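Local atomic coordinates of gene 2 protein (Enterobacteria phage Sf6, PDB entry 5C12), a protein that forms the large subunit of the viral DNA-packaging terminase, represented here by its metal-dependent nuclease domain, which probably cuts DNA by a two-metal-ion mechanism. Residues M21-T33 / L211-F225. The protein carries 1 engineered substitution. Residues are numbered along the deposited sequence; the frame is centred on the assembly and turned at random.
Sequences MAIIKREWLEAAT and LEKLFAELTQIQRKF
Leu29 lies over one face of the Phe215 ring, its CB above the ring centre and 3.6 Å from the centroid, while the two side chains run past each other in opposite directions. Leu211 CG covers the other face, and Thr33 OG1 meets the rim near its plane, 3.4 Å from Phe215 CZ; that hydroxyl donates to Leu29 O, which fixes its rotation. The branches of Leu29 diverge, CD1 to Thr219 CG2 and CD2 to Leu218 CD1.

Arg26 crosses Phe215 at about a right angle, its guanidinium turned 77° from the ring plane, with Phe215 CB over one guanidinium face and Arg26 NH2 at the ring's edge. Arg26 reaches Glu212 because its chain leaves with CG opposite the backbone N (chi1 -180°) and then bends at chi2. The carboxylate there is nearly coplanar with the guanidinium: Arg26 NH1 donates to the syn lone pair of Glu212 OE2 at 3.0 Å, and Arg26 NH2 to Glu212 OE1 at a very short 2.5 Å. Glu30 OE2 takes NE and NH2 side-on, so two carboxylates, both met close to the guanidinium plane, fix its rotation; a water joins NH1 to Thr219 OG1.

In this RNase H-like nuclease domain the contact is helix packing beside the mixed sheet: helix 26-32 runs roughly antiparallel to residues 211-218 of helix 208-218 (151°), and Leu29 and Leu218 also touch helix 168-189. Beyond the helices the two segments form a single beta bridge, Ala22 with Gln222: Arg223 N reaches Met21 O almost straight (2.8 Å), and Ile23 N reaches Ile221 O (3.2 Å). A water accepts from Ile24 N beside Leu218 O and Ile221 O. Ile23 CD1 packs on Ile221 CG2, and the Ile221 side chain lies about 5 Å from that of Asp252, a ligand of the bound magnesium.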
# COMPACT_ATOMS: atom_id res chain seq x y z
N MET A 21 -18.08 3.35 -7.44
CA MET A 21 -17.22 4.13 -6.54
C MET A 21 -15.88 3.45 -6.27
O MET A 21 -15.00 4.06 -5.67
CB MET A 21 -17.93 4.38 -5.20
CG MET A 21 -19.18 5.24 -5.31
SD MET A 21 -18.81 6.90 -5.92
CE MET A 21 -18.57 7.78 -4.38
N ALA A 22 -15.72 2.20 -6.70
CA ALA A 22 -14.43 1.52 -6.52
C ALA A 22 -13.34 2.23 -7.31
O ALA A 22 -13.57 2.72 -8.41
CB ALA A 22 -14.52 0.06 -6.92
N ILE A 23 -12.13 2.28 -6.76
CA ILE A 23 -11.06 3.03 -7.41
C ILE A 23 -10.09 2.17 -8.23
O ILE A 23 -9.31 2.71 -9.01
CB ILE A 23 -10.26 3.85 -6.38
CG1 ILE A 23 -9.56 2.92 -5.39
CG2 ILE A 23 -11.19 4.82 -5.67
CD1 ILE A 23 -8.45 3.59 -4.60
N ILE A 24 -10.14 0.85 -8.08
CA ILE A 24 -9.23 -0.05 -8.79
C ILE A 24 -10.03 -1.16 -9.48
O ILE A 24 -10.86 -1.80 -8.86
CB ILE A 24 -8.20 -0.68 -7.83
CG1 ILE A 24 -7.19 0.39 -7.41
CG2 ILE A 24 -7.47 -1.86 -8.48
CD1 ILE A 24 -6.40 0.03 -6.15
N LYS A 25 -9.80 -1.30 -10.78
CA LYS A 25 -10.41 -2.33 -11.60
C LYS A 25 -9.62 -3.63 -11.55
O LYS A 25 -8.40 -3.64 -11.64
CB LYS A 25 -10.51 -1.86 -13.06
CG LYS A 25 -11.48 -0.71 -13.25
CD LYS A 25 -12.93 -1.22 -13.32
CE LYS A 25 -13.90 -0.07 -13.48
NZ LYS A 25 -13.70 0.99 -12.45
N ARG A 26 -10.35 -4.74 -11.47
CA ARG A 26 -9.73 -6.04 -11.46
C ARG A 26 -8.88 -6.26 -12.71
O ARG A 26 -7.81 -6.84 -12.64
CB ARG A 26 -10.81 -7.11 -11.35
CG ARG A 26 -10.28 -8.51 -11.33
CD ARG A 26 -9.51 -8.75 -10.07
NE ARG A 26 -8.89 -10.06 -10.07
CZ ARG A 26 -9.01 -10.96 -9.10
NH1 ARG A 26 -9.73 -10.71 -8.01
NH2 ARG A 26 -8.39 -12.12 -9.23
N GLU A 27 -9.36 -5.82 -13.86
CA GLU A 27 -8.57 -5.97 -15.08
C GLU A 27 -7.19 -5.34 -14.97
O GLU A 27 -6.24 -5.86 -15.55
CB GLU A 27 -9.31 -5.38 -16.28
CG GLU A 27 -10.31 -6.31 -16.88
CD GLU A 27 -9.69 -7.59 -17.40
OE1 GLU A 27 -8.91 -7.54 -18.38
OE2 GLU A 27 -9.98 -8.65 -16.82
N TRP A 28 -7.06 -4.21 -14.27
CA TRP A 28 -5.76 -3.58 -14.11
C TRP A 28 -4.84 -4.50 -13.31
O TRP A 28 -3.65 -4.61 -13.57
CB TRP A 28 -5.85 -2.25 -13.36
CG TRP A 28 -6.80 -1.22 -13.91
CD1 TRP A 28 -7.43 -1.22 -15.13
CD2 TRP A 28 -7.22 -0.02 -13.25
NE1 TRP A 28 -8.22 -0.10 -15.26
CE2 TRP A 28 -8.11 0.65 -14.12
CE3 TRP A 28 -6.93 0.55 -12.01
CZ2 TRP A 28 -8.70 1.87 -13.78
CZ3 TRP A 28 -7.52 1.74 -11.67
CH2 TRP A 28 -8.41 2.38 -12.55
N LEU A 29 -5.41 -5.14 -12.29
CA LEU A 29 -4.62 -6.04 -11.43
C LEU A 29 -4.15 -7.27 -12.21
O LEU A 29 -3.01 -7.72 -12.05
CB LEU A 29 -5.45 -6.47 -10.21
CG LEU A 29 -5.88 -5.30 -9.30
CD1 LEU A 29 -6.90 -5.80 -8.29
CD2 LEU A 29 -4.68 -4.68 -8.61
N GLU A 30 -5.02 -7.81 -13.04
CA GLU A 30 -4.63 -8.93 -13.88
C GLU A 30 -3.51 -8.51 -14.85
O GLU A 30 -2.53 -9.24 -15.03
CB GLU A 30 -5.83 -9.46 -14.66
CG GLU A 30 -6.98 -10.00 -13.82
CD GLU A 30 -6.58 -11.19 -12.96
OE1 GLU A 30 -5.58 -11.87 -13.29
OE2 GLU A 30 -7.27 -11.43 -11.95
N ALA A 31 -3.66 -7.35 -15.48
CA ALA A 31 -2.62 -6.83 -16.39
C ALA A 31 -1.29 -6.62 -15.65
O ALA A 31 -0.21 -6.92 -16.17
CB ALA A 31 -3.06 -5.53 -17.03
N ALA A 32 -1.38 -6.10 -14.43
CA ALA A 32 -0.20 -5.80 -13.64
C ALA A 32 0.51 -7.03 -13.12
O ALA A 32 1.65 -6.94 -12.68
CB ALA A 32 -0.57 -4.91 -12.48
N THR A 33 -0.17 -8.17 -13.12
CA THR A 33 0.45 -9.42 -12.71
C THR A 33 1.55 -9.77 -13.71
O THR A 33 1.29 -9.88 -14.90
CB THR A 33 -0.59 -10.54 -12.61
OG1 THR A 33 -1.59 -10.16 -11.65
CG2 THR A 33 0.06 -11.84 -12.17
N LEU A 211 -1.83 -13.39 -3.66
CA LEU A 211 -2.09 -12.37 -4.67
C LEU A 211 -3.60 -12.21 -4.88
O LEU A 211 -4.10 -11.09 -4.98
CB LEU A 211 -1.37 -12.70 -5.98
CG LEU A 211 -1.39 -11.62 -7.05
CD1 LEU A 211 -0.72 -10.36 -6.57
CD2 LEU A 211 -0.72 -12.16 -8.34
N GLU A 212 -4.31 -13.33 -4.98
CA GLU A 212 -5.77 -13.33 -5.12
C GLU A 212 -6.44 -12.66 -3.90
O GLU A 212 -7.41 -11.91 -4.07
CB GLU A 212 -6.32 -14.75 -5.30
CG GLU A 212 -7.83 -14.78 -5.38
CD GLU A 212 -8.35 -13.80 -6.42
OE1 GLU A 212 -7.79 -13.82 -7.54
OE2 GLU A 212 -9.28 -13.00 -6.11
N LYS A 213 -5.95 -12.93 -2.70
CA LYS A 213 -6.54 -12.29 -1.52
C LYS A 213 -6.36 -10.77 -1.58
O LYS A 213 -7.30 -10.01 -1.27
CB LYS A 213 -5.91 -12.81 -0.21
CG LYS A 213 -6.21 -14.25 0.10
CD LYS A 213 -5.90 -14.51 1.57
CE LYS A 213 -6.18 -15.92 1.98
NZ LYS A 213 -6.29 -15.99 3.47
N LEU A 214 -5.17 -10.34 -1.98
CA LEU A 214 -4.90 -8.92 -2.14
C LEU A 214 -5.86 -8.30 -3.16
O LEU A 214 -6.46 -7.25 -2.92
CB LEU A 214 -3.47 -8.69 -2.59
CG LEU A 214 -3.16 -7.26 -3.04
CD1 LEU A 214 -3.10 -6.33 -1.84
CD2 LEU A 214 -1.85 -7.18 -3.87
N PHE A 215 -6.00 -8.96 -4.31
CA PHE A 215 -6.83 -8.42 -5.35
C PHE A 215 -8.28 -8.27 -4.91
O PHE A 215 -8.95 -7.29 -5.27
CB PHE A 215 -6.76 -9.29 -6.60
CG PHE A 215 -5.45 -9.20 -7.35
CD1 PHE A 215 -4.40 -8.43 -6.90
CD2 PHE A 215 -5.29 -9.90 -8.54
CE1 PHE A 215 -3.21 -8.35 -7.62
CE2 PHE A 215 -4.11 -9.82 -9.25
CZ PHE A 215 -3.08 -9.05 -8.81
N ALA A 216 -8.78 -9.25 -4.17
CA ALA A 216 -10.15 -9.22 -3.68
C ALA A 216 -10.38 -8.08 -2.70
O ALA A 216 -11.50 -7.62 -2.53
CB ALA A 216 -10.51 -10.53 -3.03
N GLU A 217 -9.32 -7.66 -2.01
CA GLU A 217 -9.40 -6.51 -1.13
C GLU A 217 -9.30 -5.21 -1.91
O GLU A 217 -10.08 -4.29 -1.69
CB GLU A 217 -8.31 -6.56 -0.04
CG GLU A 217 -8.52 -7.65 0.99
CD GLU A 217 -7.52 -7.60 2.16
OE1 GLU A 217 -6.68 -6.67 2.18
OE2 GLU A 217 -7.60 -8.50 3.02
N LEU A 218 -8.37 -5.15 -2.86
CA LEU A 218 -8.14 -3.92 -3.61
C LEU A 218 -9.38 -3.45 -4.39
O LEU A 218 -9.59 -2.24 -4.54
CB LEU A 218 -6.96 -4.08 -4.57
CG LEU A 218 -5.55 -4.05 -3.96
CD1 LEU A 218 -4.51 -4.36 -5.01
CD2 LEU A 218 -5.25 -2.68 -3.36
N THR A 219 -10.17 -4.38 -4.91
CA THR A 219 -11.34 -4.01 -5.67
C THR A 219 -12.52 -3.59 -4.81
O THR A 219 -13.57 -3.23 -5.34
CB THR A 219 -11.78 -5.15 -6.59
OG1 THR A 219 -12.00 -6.33 -5.82
CG2 THR A 219 -10.68 -5.40 -7.63
N GLN A 220 -12.33 -3.60 -3.49
CA GLN A 220 -13.35 -3.16 -2.55
C GLN A 220 -13.11 -1.74 -2.05
O GLN A 220 -13.99 -1.14 -1.44
CB GLN A 220 -13.40 -4.09 -1.33
CG GLN A 220 -13.68 -5.55 -1.65
CD GLN A 220 -15.14 -5.86 -1.69
OE1 GLN A 220 -15.91 -5.24 -2.44
NE2 GLN A 220 -15.56 -6.82 -0.88
N ILE A 221 -11.92 -1.20 -2.30
CA ILE A 221 -11.58 0.15 -1.84
C ILE A 221 -12.44 1.14 -2.63
O ILE A 221 -12.50 1.10 -3.86
CB ILE A 221 -10.09 0.47 -2.01
CG1 ILE A 221 -9.22 -0.55 -1.25
CG2 ILE A 221 -9.79 1.89 -1.53
CD1 ILE A 221 -9.49 -0.60 0.25
N GLN A 222 -13.15 2.01 -1.92
CA GLN A 222 -14.16 2.85 -2.55
C GLN A 222 -14.06 4.32 -2.18
O GLN A 222 -13.76 4.67 -1.04
CB GLN A 222 -15.57 2.37 -2.18
CG GLN A 222 -15.97 1.07 -2.82
CD GLN A 222 -17.30 0.58 -2.30
OE1 GLN A 222 -17.47 -0.61 -2.07
NE2 GLN A 222 -18.25 1.50 -2.12
N ARG A 223 -14.36 5.16 -3.15
CA ARG A 223 -14.50 6.58 -2.92
C ARG A 223 -15.76 6.87 -2.11
O ARG A 223 -16.72 6.09 -2.14
CB ARG A 223 -14.54 7.28 -4.28
CG ARG A 223 -14.43 8.78 -4.27
CD ARG A 223 -14.38 9.33 -5.70
NE ARG A 223 -14.69 10.75 -5.72
CZ ARG A 223 -14.94 11.45 -6.82
NH1 ARG A 223 -14.92 10.86 -8.01
NH2 ARG A 223 -15.21 12.74 -6.72
N LYS A 224 -15.77 7.97 -1.36
CA LYS A 224 -16.99 8.41 -0.69
C LYS A 224 -17.19 9.89 -0.95
O LYS A 224 -16.22 10.60 -1.23
CB LYS A 224 -16.92 8.16 0.82
CG LYS A 224 -16.01 9.12 1.54
CD LYS A 224 -15.92 8.87 3.04
CE LYS A 224 -17.19 9.27 3.73
NZ LYS A 224 -16.99 9.27 5.20
N PHE A 225 -18.43 10.34 -0.82
CA PHE A 225 -18.81 11.74 -0.98
C PHE A 225 -17.98 12.62 -0.08
O PHE A 225 -17.80 12.32 1.10
CB PHE A 225 -20.28 11.95 -0.61
CG PHE A 225 -21.25 11.20 -1.47
CD1 PHE A 225 -21.03 11.04 -2.83
CD2 PHE A 225 -22.41 10.67 -0.91
CE1 PHE A 225 -21.95 10.35 -3.62
CE2 PHE A 225 -23.32 9.98 -1.69
CZ PHE A 225 -23.09 9.82 -3.05
O HOH W 1 -11.27 -0.53 -5.74
O HOH W 2 -11.61 -8.84 -7.11